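Local atomic coordinates of putative iron-uptake ABC transport system,periplasmic iron-binding protein (PDB entry 3E13), a protein that binds ferric iron and probably delivers it, in the periplasm, to an ABC transporter for uptake into the cell. Residues Ile19-Glu24 / Pro260-Ile265; Ser38-Arg43 / Asp54-Ala59; Ala59-Leu64 / Lys300-Ile305; Ser74-Lys79 / Lys252-Met257; Ser150-Asp155 / Lys306-Ile311. All blocks are in the same frame, centred on the assembly; numbering follows the deposited sequence.

Interaction 1. Residues Ile19-Glu24 / Pro260-Ile265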
# COMPACT_ATOMS: atom_id res chain seq x y z
N ILE A 19 -6.31 6.18 -16.57
CA ILE A 19 -7.62 5.82 -16.99
C ILE A 19 -7.94 6.50 -18.33
O ILE A 19 -8.49 5.87 -19.22
CB ILE A 19 -8.65 6.14 -15.88
CG1 ILE A 19 -8.52 5.07 -14.74
CG2 ILE A 19 -10.05 6.21 -16.46
CD1 ILE A 19 -9.11 5.53 -13.43
N LYS A 20 -7.55 7.75 -18.48
CA LYS A 20 -7.75 8.49 -19.74
C LYS A 20 -7.03 7.80 -20.86
O LYS A 20 -7.60 7.61 -21.96
CB LYS A 20 -7.21 9.91 -19.60
CG LYS A 20 -8.15 10.87 -18.94
CD LYS A 20 -7.73 12.32 -19.31
CE LYS A 20 -7.62 13.21 -18.08
NZ LYS A 20 -7.54 14.64 -18.50
N LYS A 21 -5.83 7.34 -20.59
CA LYS A 21 -5.10 6.60 -21.60
C LYS A 21 -5.81 5.31 -22.00
O LYS A 21 -5.80 4.98 -23.17
CB LYS A 21 -3.69 6.35 -21.17
CG LYS A 21 -2.87 7.61 -21.19
CD LYS A 21 -1.52 7.37 -20.62
CE LYS A 21 -0.52 7.25 -21.67
NZ LYS A 21 -0.36 8.50 -22.54
N PHE A 22 -6.44 4.61 -21.05
CA PHE A 22 -7.19 3.41 -21.40
C PHE A 22 -8.39 3.74 -22.30
O PHE A 22 -8.70 3.02 -23.29
CB PHE A 22 -7.66 2.71 -20.10
CG PHE A 22 -8.41 1.43 -20.33
CD1 PHE A 22 -7.75 0.28 -20.69
CD2 PHE A 22 -9.81 1.41 -20.22
CE1 PHE A 22 -8.42 -0.88 -20.94
CE2 PHE A 22 -10.50 0.24 -20.45
CZ PHE A 22 -9.83 -0.89 -20.79
N GLU A 23 -9.09 4.81 -21.94
CA GLU A 23 -10.29 5.25 -22.66
C GLU A 23 -9.90 5.63 -24.06
O GLU A 23 -10.56 5.20 -25.04
CB GLU A 23 -10.93 6.42 -21.96
CG GLU A 23 -11.60 6.05 -20.65
CD GLU A 23 -12.21 7.22 -19.89
OE1 GLU A 23 -13.25 7.00 -19.24
OE2 GLU A 23 -11.65 8.34 -19.88
N GLU A 24 -8.78 6.35 -24.18
CA GLU A 24 -8.29 6.75 -25.49
C GLU A 24 -7.90 5.56 -26.35
O GLU A 24 -8.22 5.55 -27.54
CB GLU A 24 -7.12 7.71 -25.38
CG GLU A 24 -7.47 8.99 -24.66
CD GLU A 24 -6.24 9.80 -24.22
OE1 GLU A 24 -6.46 10.98 -23.87
OE2 GLU A 24 -5.08 9.29 -24.20
N PRO A 260 3.92 -1.66 -20.56
CA PRO A 260 5.13 -0.85 -20.39
C PRO A 260 4.90 0.60 -20.06
O PRO A 260 5.53 1.09 -19.09
CB PRO A 260 5.84 -1.03 -21.73
CG PRO A 260 5.39 -2.39 -22.20
CD PRO A 260 3.95 -2.50 -21.77
N GLU A 261 4.00 1.27 -20.78
CA GLU A 261 3.75 2.68 -20.57
C GLU A 261 3.14 2.97 -19.21
O GLU A 261 3.52 3.93 -18.56
CB GLU A 261 2.91 3.33 -21.69
CG GLU A 261 2.72 4.82 -21.47
CD GLU A 261 2.04 5.60 -22.59
OE1 GLU A 261 1.39 4.99 -23.45
OE2 GLU A 261 2.23 6.86 -22.59
N ILE A 262 2.24 2.10 -18.77
CA ILE A 262 1.52 2.36 -17.55
C ILE A 262 2.40 2.04 -16.33
O ILE A 262 2.38 2.78 -15.34
CB ILE A 262 0.21 1.57 -17.54
CG1 ILE A 262 -0.64 1.98 -18.73
CG2 ILE A 262 -0.53 1.76 -16.25
CD1 ILE A 262 -1.01 3.52 -18.78
N GLN A 263 3.20 0.98 -16.42
CA GLN A 263 4.14 0.68 -15.36
C GLN A 263 5.16 1.79 -15.22
O GLN A 263 5.56 2.15 -14.11
CB GLN A 263 4.79 -0.67 -15.60
CG GLN A 263 3.80 -1.81 -15.45
CD GLN A 263 3.68 -2.25 -14.03
OE1 GLN A 263 4.66 -2.61 -13.40
NE2 GLN A 263 2.48 -2.15 -13.49
N LYS A 264 5.57 2.38 -16.35
CA LYS A 264 6.46 3.53 -16.30
C LYS A 264 5.79 4.77 -15.62
O LYS A 264 6.43 5.44 -14.81
CB LYS A 264 7.02 3.88 -17.69
CG LYS A 264 8.20 4.91 -17.58
CD LYS A 264 9.26 4.56 -16.52
CE LYS A 264 10.63 5.17 -16.80
NZ LYS A 264 11.38 5.41 -15.57
N ILE A 265 4.53 5.03 -15.90
CA ILE A 265 3.84 6.14 -15.24
C ILE A 265 3.75 5.89 -13.74
O ILE A 265 3.89 6.79 -12.92
CB ILE A 265 2.45 6.33 -15.85
CG1 ILE A 265 2.59 6.87 -17.29
CG2 ILE A 265 1.55 7.20 -14.93
CD1 ILE A 265 1.27 6.98 -17.96
O HOH W 1 -0.22 6.80 -24.80
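Lys21 and Glu261 form a salt bridge between two surface helices, 14-26 and 260-268, of the solute-binding protein fold. The two helical segments run nearly antiparallel, at 166°, and their axes approach to 11.5 Å. At this spacing the helices meet through side chains. Lys21 reaches across with a chain bent at chi3 (102°) and chi4 (62°), which turns the ammonium group out of the line of the chain. Glu261 comes from the other helix with an extended chain and crosses the lysine at about a right angle. NZ of Lys21 lies 3.1 Å from OE2 of Glu261. OE2 lies beside the CE-NZ end of the lysine rather than straight off NZ, and its 2.9 Å approach to Lys21 CE is doubtful in detail. A water closes the pair on the second oxygen: it accepts from Lys21 NZ at 2.8 Å and donates to Glu261 OE1, also at 2.8 Å. CD of Lys21 rests 3.9 Å from CD1 of Ile265, and CD1 of Ile262 is a little farther from the same carbon. Phe256 of helix 247-257 touches both Lys21 and Ile262, and Ile18 packs on Ile262 and Ile265. Lys21 is thus apolar along its chain and ionic at its end. Both carboxylate oxygens are engaged, one directly and one through water, which probably favours the ionised form of Glu261.

Interaction 2. Residues Ser38-Arg43 / Asp54-Ala59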
# COMPACT_ATOMS: atom_id res chain seq x y z
N SER A 38 -12.63 -0.50 3.05
CA SER A 38 -13.62 -1.11 3.92
C SER A 38 -15.04 -0.79 3.42
O SER A 38 -15.88 -1.67 3.42
CB SER A 38 -13.44 -0.61 5.35
OG SER A 38 -13.54 0.78 5.45
N GLU A 39 -15.23 0.42 2.92
CA GLU A 39 -16.52 0.87 2.39
C GLU A 39 -16.82 0.12 1.09
O GLU A 39 -17.92 -0.33 0.88
CB GLU A 39 -16.54 2.38 2.18
CG GLU A 39 -16.31 3.13 3.48
CD GLU A 39 -16.68 4.60 3.51
OE1 GLU A 39 -17.22 5.14 2.52
OE2 GLU A 39 -16.38 5.23 4.57
N LEU A 40 -15.81 -0.02 0.21
CA LEU A 40 -16.00 -0.73 -1.04
C LEU A 40 -16.26 -2.21 -0.86
O LEU A 40 -17.05 -2.78 -1.61
CB LEU A 40 -14.77 -0.53 -1.94
CG LEU A 40 -14.52 0.90 -2.44
CD1 LEU A 40 -13.23 0.98 -3.22
CD2 LEU A 40 -15.67 1.42 -3.25
N ILE A 41 -15.56 -2.86 0.07
CA ILE A 41 -15.79 -4.28 0.32
C ILE A 41 -17.20 -4.51 0.89
O ILE A 41 -17.87 -5.41 0.46
CB ILE A 41 -14.73 -4.83 1.25
CG1 ILE A 41 -13.39 -4.83 0.50
CG2 ILE A 41 -15.06 -6.18 1.73
CD1 ILE A 41 -12.21 -5.09 1.37
N LYS A 42 -17.62 -3.65 1.79
CA LYS A 42 -18.97 -3.75 2.34
C LYS A 42 -20.00 -3.56 1.23
O LYS A 42 -20.99 -4.33 1.11
CB LYS A 42 -19.16 -2.70 3.43
CG LYS A 42 -20.53 -2.73 4.08
CD LYS A 42 -20.50 -2.10 5.49
CE LYS A 42 -21.05 -3.09 6.54
NZ LYS A 42 -22.17 -3.93 5.99
N ARG A 43 -19.76 -2.55 0.40
CA ARG A 43 -20.63 -2.29 -0.73
C ARG A 43 -20.69 -3.47 -1.71
O ARG A 43 -21.76 -3.87 -2.18
CB ARG A 43 -20.14 -1.04 -1.42
CG ARG A 43 -20.88 -0.59 -2.58
CD ARG A 43 -20.53 0.86 -2.94
NE ARG A 43 -21.16 1.22 -4.18
CZ ARG A 43 -21.00 2.37 -4.81
NH1 ARG A 43 -20.23 3.31 -4.32
NH2 ARG A 43 -21.63 2.55 -5.93
N ASP A 54 -17.09 -4.01 -12.13
CA ASP A 54 -16.31 -4.95 -12.90
C ASP A 54 -14.91 -5.22 -12.30
O ASP A 54 -14.38 -6.31 -12.47
CB ASP A 54 -16.07 -4.41 -14.32
CG ASP A 54 -17.35 -4.24 -15.09
OD1 ASP A 54 -18.03 -5.25 -15.30
OD2 ASP A 54 -17.72 -3.12 -15.46
N ILE A 55 -14.38 -4.23 -11.60
CA ILE A 55 -12.98 -4.23 -11.15
C ILE A 55 -12.94 -3.68 -9.72
O ILE A 55 -13.61 -2.67 -9.40
CB ILE A 55 -12.10 -3.37 -12.11
CG1 ILE A 55 -11.92 -4.05 -13.48
CG2 ILE A 55 -10.79 -2.95 -11.45
CD1 ILE A 55 -10.90 -5.16 -13.49
N PHE A 56 -12.09 -4.31 -8.91
CA PHE A 56 -11.74 -3.84 -7.59
C PHE A 56 -10.23 -3.56 -7.60
O PHE A 56 -9.45 -4.44 -7.89
CB PHE A 56 -12.12 -4.90 -6.52
CG PHE A 56 -11.87 -4.47 -5.07
CD1 PHE A 56 -12.16 -3.16 -4.64
CD2 PHE A 56 -11.37 -5.37 -4.12
CE1 PHE A 56 -11.92 -2.75 -3.34
CE2 PHE A 56 -11.18 -4.98 -2.80
CZ PHE A 56 -11.47 -3.67 -2.40
N ILE A 57 -9.84 -2.34 -7.32
CA ILE A 57 -8.43 -1.95 -7.19
C ILE A 57 -8.16 -1.53 -5.75
O ILE A 57 -8.96 -0.79 -5.14
CB ILE A 57 -8.05 -0.76 -8.13
CG1 ILE A 57 -8.55 -0.99 -9.51
CG2 ILE A 57 -6.51 -0.63 -8.16
CD1 ILE A 57 -8.21 0.19 -10.49
N THR A 58 -7.06 -2.02 -5.18
CA THR A 58 -6.65 -1.67 -3.80
C THR A 58 -5.25 -1.13 -3.79
O THR A 58 -4.51 -1.21 -4.80
CB THR A 58 -6.64 -2.88 -2.87
OG1 THR A 58 -5.53 -3.70 -3.24
CG2 THR A 58 -7.93 -3.69 -2.94
N ALA A 59 -4.88 -0.59 -2.64
CA ALA A 59 -3.52 -0.20 -2.37
C ALA A 59 -2.94 -1.13 -1.29
O ALA A 59 -2.09 -0.74 -0.49
CB ALA A 59 -3.51 1.26 -1.92
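The ring of Phe56 points from its strand at the helix and meets Leu40 and Ile41 with its outer atoms. CG of Phe56 is anti to the backbone N (chi1 -176°), and this carries the ring out from the strand to the helix. Leu40 and Ile41 are neighbours on the helix, yet they take different parts of the ring. Leu40 sits at CE1: its CB is 3.9 Å from Phe56 CE1 and approaches obliquely. Its CD1 is 4.0 Å from the same CE1 and lies at the ring edge, in the ring plane. Ile41 takes the far end. Its CG1 lies 3.7 Å from Phe56 CZ, again on an oblique approach, and 4.0 Å from Phe56 CE2. The Ile41 CD1 methyl follows at 4.1 Å from Phe56 CZ. Helix 37-47 here packs on strand 55-58, which pairs in parallel with strand 3-8 and antiparallel with strand 233-241. This is the layered alpha/beta build of a periplasmic binding protein, with helices laid against a mixed sheet. All three residues that touch are buried, and the contact is wholly apolar. Within the strand, CG2 of Thr58 lies over one face of the Phe56 ring, 3.4 Å above its plane and offset toward the rim. Helix 61-69 adds to the surroundings, with Ala67 against Phe56 and Glu66 against Ile41.

Interaction 3. Residues Ala59-Leu64 / Lys300-Ile305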
# COMPACT_ATOMS: atom_id res chain seq x y z
N ALA A 59 -4.88 -0.59 -2.64
CA ALA A 59 -3.52 -0.20 -2.37
C ALA A 59 -2.94 -1.13 -1.29
O ALA A 59 -2.09 -0.74 -0.49
CB ALA A 59 -3.51 1.26 -1.92
N ASP A 60 -3.41 -2.36 -1.28
CA ASP A 60 -3.14 -3.29 -0.18
C ASP A 60 -3.44 -4.73 -0.53
O ASP A 60 -4.51 -5.05 -1.08
CB ASP A 60 -3.95 -2.86 1.04
CG ASP A 60 -3.84 -3.80 2.16
OD1 ASP A 60 -4.91 -4.36 2.61
OD2 ASP A 60 -2.74 -4.02 2.71
N ILE A 61 -2.53 -5.61 -0.18
CA ILE A 61 -2.75 -7.06 -0.38
C ILE A 61 -3.96 -7.56 0.41
O ILE A 61 -4.77 -8.31 -0.13
CB ILE A 61 -1.50 -7.94 -0.05
CG1 ILE A 61 -1.80 -9.45 -0.25
CG2 ILE A 61 -0.95 -7.69 1.38
CD1 ILE A 61 -2.32 -9.85 -1.61
N SER A 62 -4.05 -7.15 1.67
CA SER A 62 -5.04 -7.79 2.53
C SER A 62 -6.47 -7.48 2.11
O SER A 62 -7.34 -8.35 2.19
CB SER A 62 -4.79 -7.46 4.02
OG SER A 62 -3.47 -7.88 4.41
N ASN A 63 -6.69 -6.29 1.60
CA ASN A 63 -7.98 -5.93 1.04
C ASN A 63 -8.40 -6.83 -0.13
O ASN A 63 -9.54 -7.16 -0.29
CB ASN A 63 -8.02 -4.49 0.57
CG ASN A 63 -7.88 -3.48 1.69
OD1 ASN A 63 -7.38 -2.36 1.49
ND2 ASN A 63 -8.41 -3.84 2.91
N LEU A 64 -7.45 -7.18 -1.00
CA LEU A 64 -7.72 -8.11 -2.07
C LEU A 64 -8.07 -9.47 -1.52
O LEU A 64 -8.99 -10.09 -2.01
CB LEU A 64 -6.50 -8.24 -3.00
CG LEU A 64 -6.27 -6.96 -3.79
CD1 LEU A 64 -4.81 -6.95 -4.26
CD2 LEU A 64 -7.22 -6.80 -4.99
N LYS A 300 0.79 -14.83 2.36
CA LYS A 300 0.98 -15.35 3.72
C LYS A 300 0.77 -14.25 4.79
O LYS A 300 0.15 -14.51 5.83
CB LYS A 300 2.37 -15.94 3.88
CG LYS A 300 2.58 -16.55 5.27
CD LYS A 300 3.91 -17.25 5.47
CE LYS A 300 4.04 -17.84 6.89
NZ LYS A 300 4.17 -16.85 8.07
N ILE A 301 1.25 -13.05 4.53
CA ILE A 301 0.95 -11.90 5.41
C ILE A 301 -0.56 -11.79 5.60
O ILE A 301 -1.06 -11.72 6.72
CB ILE A 301 1.48 -10.59 4.83
CG1 ILE A 301 3.01 -10.62 4.76
CG2 ILE A 301 1.03 -9.41 5.69
CD1 ILE A 301 3.59 -9.43 3.96
N ALA A 302 -1.27 -11.78 4.47
CA ALA A 302 -2.70 -11.52 4.46
C ALA A 302 -3.54 -12.60 5.16
O ALA A 302 -4.70 -12.35 5.54
CB ALA A 302 -3.18 -11.32 3.08
N GLU A 303 -2.98 -13.79 5.33
CA GLU A 303 -3.61 -14.83 6.14
C GLU A 303 -3.81 -14.43 7.60
O GLU A 303 -4.56 -15.11 8.34
CB GLU A 303 -2.80 -16.12 6.09
CG GLU A 303 -2.90 -16.73 4.71
CD GLU A 303 -2.05 -17.97 4.49
OE1 GLU A 303 -2.00 -18.42 3.33
OE2 GLU A 303 -1.43 -18.48 5.43
N ASN A 304 -3.14 -13.38 8.03
CA ASN A 304 -3.20 -12.94 9.41
C ASN A 304 -3.99 -11.66 9.65
O ASN A 304 -3.92 -11.06 10.73
CB ASN A 304 -1.78 -12.78 9.91
CG ASN A 304 -1.02 -14.10 9.90
OD1 ASN A 304 -1.19 -14.91 10.80
ND2 ASN A 304 -0.22 -14.35 8.86
N ILE A 305 -4.78 -11.27 8.66
CA ILE A 305 -5.44 -9.99 8.73
C ILE A 305 -6.53 -9.95 9.81
O ILE A 305 -6.65 -8.93 10.48
CB ILE A 305 -5.99 -9.51 7.35
CG1 ILE A 305 -6.28 -8.02 7.36
CG2 ILE A 305 -7.18 -10.36 6.88
CD1 ILE A 305 -5.01 -7.14 7.48
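Ile305 meets Ser62 because its torsions turn the end of its chain that way. CG1 of Ile305 stands anti to the backbone N (chi1 -162°) and chi2 is 67°, which brings CD1 onto the serine. CD1 of Ile305 is 3.5 Å from CB of Ser62, tighter than usual for two carbons. The same methyl is also 3.5 Å from OG of Ser62, so it sits over the CB-OG bond. OG of Ser62 also rests 3.7 Å from CB of Ala302. This hydroxyl is buried but satisfied, since it is hydrogen-bonded to Thr146 OG1. Ile61 completes the patch with its CG1 at 4.1 Å from CB of Ala302. The small residues let the backbones come close: the CA atoms of Ser62 and Ala302 are 4.8 Å apart. Just before helix 61-69, Asp60 is the N-cap. Its OD1 accepts from Asn63 N at 2.8 Å, with the donor 41° out of the carboxylate plane. Its OD2 is hydrogen-bonded to Thr146 and Asn234. The arrangement is that of a capped helix start following strand 55-58, set against a type I turn from Ala302 to Ile305 that links two C-terminal helices. Ile61 lies about 9 Å from the iron ligand Tyr143, side chain to side chain.

Interaction 4. Residues Ser74-Lys79 / Lys252-Met257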
# COMPACT_ATOMS: atom_id res chain seq x y z
N SER A 74 -13.48 -12.97 -9.16
CA SER A 74 -13.58 -14.01 -10.15
C SER A 74 -12.20 -14.22 -10.77
O SER A 74 -11.48 -13.24 -10.98
CB SER A 74 -14.50 -13.50 -11.24
OG SER A 74 -15.26 -14.53 -11.75
N PRO A 75 -11.85 -15.46 -11.07
CA PRO A 75 -10.50 -15.71 -11.61
C PRO A 75 -10.34 -15.24 -13.03
O PRO A 75 -11.26 -15.33 -13.84
CB PRO A 75 -10.35 -17.22 -11.50
CG PRO A 75 -11.75 -17.76 -11.51
CD PRO A 75 -12.61 -16.71 -10.91
N VAL A 76 -9.11 -14.78 -13.33
CA VAL A 76 -8.70 -14.34 -14.65
C VAL A 76 -7.47 -15.10 -15.03
O VAL A 76 -6.50 -15.09 -14.31
CB VAL A 76 -8.47 -12.81 -14.71
CG1 VAL A 76 -7.88 -12.34 -16.03
CG2 VAL A 76 -9.77 -12.07 -14.43
N SER A 77 -7.53 -15.80 -16.17
CA SER A 77 -6.38 -16.55 -16.71
C SER A 77 -5.86 -15.79 -17.92
O SER A 77 -6.43 -15.89 -19.02
CB SER A 77 -6.73 -17.99 -17.10
OG SER A 77 -5.57 -18.69 -17.53
N SER A 78 -4.76 -15.04 -17.72
CA SER A 78 -4.22 -14.14 -18.73
C SER A 78 -2.75 -14.49 -18.93
O SER A 78 -1.93 -14.44 -17.97
CB SER A 78 -4.29 -12.71 -18.21
OG SER A 78 -3.45 -11.86 -18.97
N LYS A 79 -2.38 -14.83 -20.15
CA LYS A 79 -0.96 -15.06 -20.42
C LYS A 79 -0.12 -13.80 -20.19
O LYS A 79 1.07 -13.89 -19.79
CB LYS A 79 -0.71 -15.55 -21.83
CG LYS A 79 -1.13 -16.98 -22.12
CD LYS A 79 -0.79 -17.38 -23.52
CE LYS A 79 -0.98 -18.87 -23.76
NZ LYS A 79 -0.58 -19.22 -25.20
N LYS A 252 -9.03 -6.56 -20.18
CA LYS A 252 -8.23 -5.61 -20.95
C LYS A 252 -7.60 -4.56 -20.05
O LYS A 252 -6.41 -4.21 -20.19
CB LYS A 252 -9.10 -4.94 -22.02
CG LYS A 252 -9.31 -5.79 -23.26
CD LYS A 252 -10.12 -4.98 -24.32
CE LYS A 252 -10.10 -5.68 -25.67
NZ LYS A 252 -10.32 -7.20 -25.48
N PHE A 253 -8.38 -4.08 -19.10
CA PHE A 253 -7.91 -3.08 -18.16
C PHE A 253 -6.80 -3.64 -17.27
O PHE A 253 -5.81 -2.94 -17.01
CB PHE A 253 -9.06 -2.48 -17.30
CG PHE A 253 -8.62 -1.34 -16.50
CD1 PHE A 253 -8.53 -0.07 -17.04
CD2 PHE A 253 -8.21 -1.52 -15.19
CE1 PHE A 253 -8.04 1.01 -16.28
CE2 PHE A 253 -7.75 -0.46 -14.43
CZ PHE A 253 -7.66 0.79 -14.99
N MET A 254 -6.99 -4.86 -16.76
CA MET A 254 -6.02 -5.50 -15.88
C MET A 254 -4.67 -5.63 -16.66
O MET A 254 -3.61 -5.26 -16.12
CB MET A 254 -6.58 -6.85 -15.43
CG MET A 254 -7.72 -6.70 -14.44
SD MET A 254 -8.61 -8.21 -14.17
CE MET A 254 -7.51 -9.07 -13.08
N GLU A 255 -4.75 -6.08 -17.91
CA GLU A 255 -3.54 -6.21 -18.73
C GLU A 255 -2.91 -4.86 -19.01
O GLU A 255 -1.68 -4.72 -18.97
CB GLU A 255 -3.85 -6.98 -20.02
CG GLU A 255 -4.19 -8.44 -19.75
CD GLU A 255 -4.56 -9.24 -20.97
OE1 GLU A 255 -4.66 -8.67 -22.12
OE2 GLU A 255 -4.67 -10.48 -20.83
N PHE A 256 -3.73 -3.86 -19.27
CA PHE A 256 -3.26 -2.51 -19.54
C PHE A 256 -2.45 -1.97 -18.33
O PHE A 256 -1.44 -1.28 -18.50
CB PHE A 256 -4.48 -1.63 -19.84
CG PHE A 256 -4.15 -0.23 -20.24
CD1 PHE A 256 -3.61 0.04 -21.49
CD2 PHE A 256 -4.39 0.83 -19.38
CE1 PHE A 256 -3.34 1.36 -21.90
CE2 PHE A 256 -4.10 2.17 -19.79
CZ PHE A 256 -3.56 2.39 -21.04
N MET A 257 -2.85 -2.31 -17.12
CA MET A 257 -2.14 -1.85 -15.93
C MET A 257 -0.72 -2.42 -15.84
O MET A 257 0.13 -1.82 -15.20
CB MET A 257 -2.88 -2.21 -14.66
CG MET A 257 -4.20 -1.43 -14.42
SD MET A 257 -4.06 0.32 -14.55
CE MET A 257 -2.90 0.62 -13.27
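Val76 meets Met254 tip to tip, with its CG2 4.0 Å from Met254 CE and equally far from Met254 SD. The methionine chain bends at chi3 (77°), which sets both the sulfur and the methyl against this one branch of the valine. Ser78 makes the polar half of the contact. Its OG donates to OE2 of Glu255 at 2.6 Å, a short bond. The hydroxyl comes to the carboxylate on its anti side, 25° out of plane. The loop carrying Val76 and Ser78 joins strand 73-74 to helix 79-84, and here it lies against helix 247-257 of the solute-binding protein fold. Ser78 is the N-cap of helix 79-84, where its OG also accepts from Leu81 N. One hydroxyl thus holds the start of that helix and ties it to Glu255. Around the apolar half, Met240 of strand 233-241 touches Val76, while Ile238 of that strand and Phe97 pack on Met254.

Interaction 5. Residues Ser150-Asp155 / Lys306-Ile311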
# COMPACT_ATOMS: atom_id res chain seq x y z
N SER A 150 1.89 -8.66 9.04
CA SER A 150 3.26 -9.13 8.72
C SER A 150 4.08 -9.45 9.95
O SER A 150 4.93 -10.37 9.92
CB SER A 150 4.02 -8.14 7.82
OG SER A 150 4.55 -7.03 8.49
N ILE A 151 3.89 -8.68 11.01
CA ILE A 151 4.56 -8.95 12.29
C ILE A 151 4.05 -10.26 12.93
O ILE A 151 4.82 -11.06 13.48
CB ILE A 151 4.43 -7.74 13.19
CG1 ILE A 151 5.21 -6.57 12.59
CG2 ILE A 151 4.95 -8.03 14.57
CD1 ILE A 151 4.92 -5.20 13.27
N ILE A 152 2.72 -10.48 12.88
CA ILE A 152 2.17 -11.75 13.31
C ILE A 152 2.82 -12.88 12.52
O ILE A 152 3.26 -13.89 13.07
CB ILE A 152 0.63 -11.83 13.17
CG1 ILE A 152 -0.06 -10.79 14.04
CG2 ILE A 152 0.17 -13.23 13.53
CD1 ILE A 152 -1.54 -10.59 13.70
N ALA A 153 2.85 -12.73 11.21
CA ALA A 153 3.35 -13.80 10.36
C ALA A 153 4.84 -14.10 10.64
O ALA A 153 5.25 -15.28 10.62
CB ALA A 153 3.13 -13.46 8.90
N ASN A 154 5.62 -13.08 10.94
CA ASN A 154 7.05 -13.24 11.10
C ASN A 154 7.44 -13.59 12.56
O ASN A 154 8.27 -14.50 12.78
CB ASN A 154 7.79 -11.98 10.68
CG ASN A 154 8.05 -11.93 9.22
OD1 ASN A 154 8.62 -12.90 8.63
ND2 ASN A 154 7.62 -10.84 8.56
N ASP A 155 6.80 -12.96 13.53
CA ASP A 155 7.25 -12.98 14.92
C ASP A 155 6.22 -13.53 15.88
O ASP A 155 6.54 -13.65 17.07
CB ASP A 155 7.68 -11.59 15.39
CG ASP A 155 8.86 -11.02 14.59
OD1 ASP A 155 9.67 -11.78 14.03
OD2 ASP A 155 9.02 -9.82 14.45
N LYS A 306 -7.28 -11.03 9.97
CA LYS A 306 -8.37 -11.01 10.96
C LYS A 306 -7.81 -10.81 12.37
O LYS A 306 -8.36 -10.06 13.17
CB LYS A 306 -9.17 -12.28 10.86
CG LYS A 306 -10.00 -12.40 9.62
CD LYS A 306 -10.59 -13.80 9.54
CE LYS A 306 -11.20 -14.20 8.25
NZ LYS A 306 -11.70 -15.65 8.48
N GLU A 307 -6.73 -11.50 12.68
CA GLU A 307 -6.11 -11.42 13.99
C GLU A 307 -5.46 -10.05 14.22
O GLU A 307 -5.51 -9.50 15.30
CB GLU A 307 -5.09 -12.55 14.16
CG GLU A 307 -4.51 -12.56 15.58
CD GLU A 307 -3.67 -13.78 15.86
OE1 GLU A 307 -2.98 -14.28 14.96
OE2 GLU A 307 -3.70 -14.28 17.01
N ALA A 308 -4.87 -9.46 13.17
CA ALA A 308 -4.33 -8.11 13.28
C ALA A 308 -5.40 -7.11 13.70
O ALA A 308 -5.15 -6.29 14.56
CB ALA A 308 -3.74 -7.68 11.93
N VAL A 309 -6.57 -7.17 13.08
CA VAL A 309 -7.68 -6.30 13.45
C VAL A 309 -8.00 -6.45 14.96
O VAL A 309 -8.11 -5.47 15.69
CB VAL A 309 -8.92 -6.58 12.57
CG1 VAL A 309 -10.19 -5.89 13.14
CG2 VAL A 309 -8.65 -6.16 11.15
N LYS A 310 -8.10 -7.69 15.40
CA LYS A 310 -8.46 -7.98 16.80
C LYS A 310 -7.39 -7.48 17.75
O LYS A 310 -7.70 -6.95 18.80
CB LYS A 310 -8.72 -9.46 16.97
CG LYS A 310 -10.09 -9.84 16.47
CD LYS A 310 -10.19 -11.32 16.32
CE LYS A 310 -11.63 -11.73 16.01
NZ LYS A 310 -11.75 -13.18 15.73
N ILE A 311 -6.12 -7.64 17.39
CA ILE A 311 -5.07 -7.13 18.23
C ILE A 311 -5.08 -5.64 18.36
O ILE A 311 -4.96 -5.11 19.48
CB ILE A 311 -3.71 -7.65 17.76
CG1 ILE A 311 -3.63 -9.15 18.00
CG2 ILE A 311 -2.51 -6.90 18.42
CD1 ILE A 311 -2.27 -9.77 17.52
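Two helices of the periplasmic binding protein fold, in which helices surround the beta sheet, cross here: helix 142-155, which carries the iron ligand Tyr143 at its start, and the C-terminal helix 305-315. The segments cross at 109°, with axes 10.0 Å apart, so contact is confined to a small patch. Ile152 is the single residue of 150-155 that reaches over. Its CG1 lies beside the backbone N (chi1 -62°), and chi2 (166°) keeps the CG1-CD1 arm extended, so CD1 reaches the other helix. There CD1 sits 3.6 Å from the backbone N of Ala308 and 4.1 Å from Ala308 CB. The same methyl touches CD1 of Ile311, one turn further on, at 4.0 Å. The Glu307 side chain crosses the isoleucine at a slant, its CG at 4.0 Å from Ile152 CD1. Ala160 of helix 157-170 packs on both Ile152 and Ile311, and Leu148 touches Ala308 and Ile311. The other branch of the isoleucine meets a polar atom: Ile152 CG2 lies 3.6 Å from Glu307 OE1.

Overall arrangement
Interaction 2 closes first along the chain. Interaction 4 is nested inside the loops closed by interactions 1 and 3, which cross each other; interaction 5 crosses 1, 3 and 4. Interactions 1 and 4 touch through the consecutive helices 247-257 and 260-268, centres about 15 Å apart. Interactions 2 and 3 touch and share Ala59, centres about 13 Å apart. Interactions 3 and 5 also touch, centres about 10 Å apart. The centres of 1 and 5 are about 36 Å apart, on opposite sides of the chain's centre. Interactions 1, 3 and 4 bring segments from the first eighty residues against late ones. Interaction 2 is local, and interaction 5 ties the helix of Tyr143 to the C-terminal helix.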